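PDB 4F53: SusD homolog from Bacteroides ovatus, which probably binds glycans, perhaps mucin O-glycans, at the cell surface as a SusD/RagB-family outer membrane lipoprotein. Local coordinates for residues Y362-G365 / I366-F370. Sequence-based numbering, arbitrary orientation.
Sequences YEEG and IRLSF
Ile366 sets its CD1 methyl over one face of the Tyr362 ring, a CH-pi contact 4.0 Å from the centroid and shifted toward the rim at CE2 and CZ, while water 1 lies in plane at the edge of the Arg367 guanidinium. Tyr362 and Ile366 lie one turn apart on helix 358-372 of the TPR-like, helical SusD fold, as do Glu363 and Arg367. With CG anti to the backbone N (chi1 174°), beside the carbonyl carbon, the far end of the Tyr362 ring reaches Ile366; its OH bonds to Val416 O, and Trp418 packs against the ring. Glu363 and Arg367 are joined through water, which donates to Glu363 OE1 (3.1 Å) and accepts from Arg367 NH2 (2.8 Å). Glu364 bends at chi2 (57°), bringing OE2 against Leu368 CG (3.8 Å), the two side chains crossing at a slant, with a bound calcium ion close to Glu364. Leu368 also packs on Ser338 and Ala341 of helix 337-349, and an alanine here would probably open a gap against that helix and leave Glu364 OE2 without its apolar neighbours CG, CD1 and CD2. Successive i to i+4 backbone bonds hold the turn, the shortest from Leu368 N to Glu364 O at 2.8 Å.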
loop_
_atom_site.group_PDB
_atom_site.type_symbol
_atom_site.label_atom_id
_atom_site.label_comp_id
_atom_site.label_asym_id
_atom_site.label_seq_id
_atom_site.Cartn_x
_atom_site.Cartn_y
_atom_site.Cartn_z
ATOM N N TYR A 362 6.797 18.950 -1.680
ATOM C CA TYR A 362 6.913 18.127 -2.885
ATOM C C TYR A 362 8.406 17.814 -3.151
ATOM O O TYR A 362 8.780 16.652 -3.290
ATOM C CB TYR A 362 6.299 18.887 -4.076
ATOM C CG TYR A 362 6.486 18.215 -5.416
ATOM C CD1 TYR A 362 5.731 17.099 -5.770
ATOM C CD2 TYR A 362 7.382 18.721 -6.349
ATOM C CE1 TYR A 362 5.885 16.492 -7.010
ATOM C CE2 TYR A 362 7.509 18.148 -7.605
ATOM C CZ TYR A 362 6.753 17.042 -7.937
ATOM O OH TYR A 362 6.910 16.482 -9.173
ATOM N N GLU A 363 9.244 18.862 -3.171
ATOM C CA GLU A 363 10.677 18.749 -3.419
ATOM C C GLU A 363 11.390 18.032 -2.257
ATOM O O GLU A 363 12.264 17.207 -2.514
ATOM C CB GLU A 363 11.276 20.111 -3.705
ATOM C CG GLU A 363 10.665 20.677 -4.986
ATOM C CD GLU A 363 11.412 21.811 -5.656
ATOM O OE1 GLU A 363 12.084 22.589 -4.938
ATOM O OE2 GLU A 363 11.290 21.941 -6.898
ATOM N N GLU A 364 10.932 18.252 -1.012
ATOM C CA GLU A 364 11.431 17.567 0.161
ATOM C C GLU A 364 11.100 16.054 0.095
ATOM O O GLU A 364 11.966 15.247 0.430
ATOM C CB GLU A 364 10.893 18.213 1.465
ATOM C CG GLU A 364 11.441 17.596 2.753
ATOM C CD GLU A 364 12.950 17.561 2.994
ATOM O OE1 GLU A 364 13.703 18.166 2.200
ATOM O OE2 GLU A 364 13.384 16.931 3.988
ATOM N N GLY A 365 9.903 15.687 -0.380
ATOM C CA GLY A 365 9.504 14.288 -0.527
ATOM C C GLY A 365 10.401 13.541 -1.506
ATOM O O GLY A 365 10.842 12.421 -1.231
ATOM N N ILE A 366 10.717 14.175 -2.637
ATOM C CA ILE A 366 11.633 13.632 -3.652
ATOM C C ILE A 366 13.060 13.484 -3.060
ATOM O O ILE A 366 13.655 12.423 -3.205
ATOM C CB ILE A 366 11.614 14.494 -4.950
ATOM C CG1 ILE A 366 10.188 14.486 -5.567
ATOM C CG2 ILE A 366 12.699 14.020 -5.965
ATOM C CD1 ILE A 366 9.949 15.462 -6.758
ATOM N N ARG A 367 13.572 14.515 -2.356
ATOM C CA ARG A 367 14.893 14.473 -1.707
ATOM C C ARG A 367 14.949 13.339 -0.680
ATOM O O ARG A 367 15.931 12.600 -0.653
ATOM C CB ARG A 367 15.241 15.809 -1.011
ATOM C CG ARG A 367 15.460 16.973 -1.977
ATOM C CD ARG A 367 15.602 18.312 -1.244
ATOM N NE ARG A 367 15.706 19.446 -2.167
ATOM C CZ ARG A 367 16.822 19.792 -2.809
ATOM N NH1 ARG A 367 17.943 19.095 -2.639
ATOM N NH2 ARG A 367 16.823 20.831 -3.634
ATOM N N LEU A 368 13.889 13.200 0.158
ATOM C CA LEU A 368 13.828 12.137 1.149
ATOM C C LEU A 368 13.846 10.756 0.474
ATOM O O LEU A 368 14.537 9.857 0.968
ATOM C CB LEU A 368 12.580 12.272 2.041
ATOM C CG LEU A 368 12.644 13.355 3.124
ATOM C CD1 LEU A 368 11.252 13.649 3.671
ATOM C CD2 LEU A 368 13.603 12.973 4.240
ATOM N N SER A 369 13.138 10.603 -0.679
ATOM C CA SER A 369 13.093 9.332 -1.382
ATOM C C SER A 369 14.475 8.981 -1.965
ATOM O O SER A 369 14.908 7.812 -1.871
ATOM C CB SER A 369 12.011 9.353 -2.449
ATOM O OG SER A 369 11.999 8.147 -3.192
ATOM N N PHE A 370 15.179 9.979 -2.519
ATOM C CA PHE A 370 16.559 9.805 -3.018
ATOM C C PHE A 370 17.480 9.302 -1.867
ATOM O O PHE A 370 18.165 8.301 -2.021
ATOM C CB PHE A 370 17.080 11.118 -3.613
ATOM C CG PHE A 370 16.799 11.285 -5.090
ATOM C CD1 PHE A 370 15.514 11.088 -5.601
ATOM C CD2 PHE A 370 17.808 11.677 -5.966
ATOM C CE1 PHE A 370 15.249 11.272 -6.957
ATOM C CE2 PHE A 370 17.546 11.839 -7.328
ATOM C CZ PHE A 370 16.265 11.660 -7.811
HETATM O O HOH W 1 14.285 21.828 -2.938
#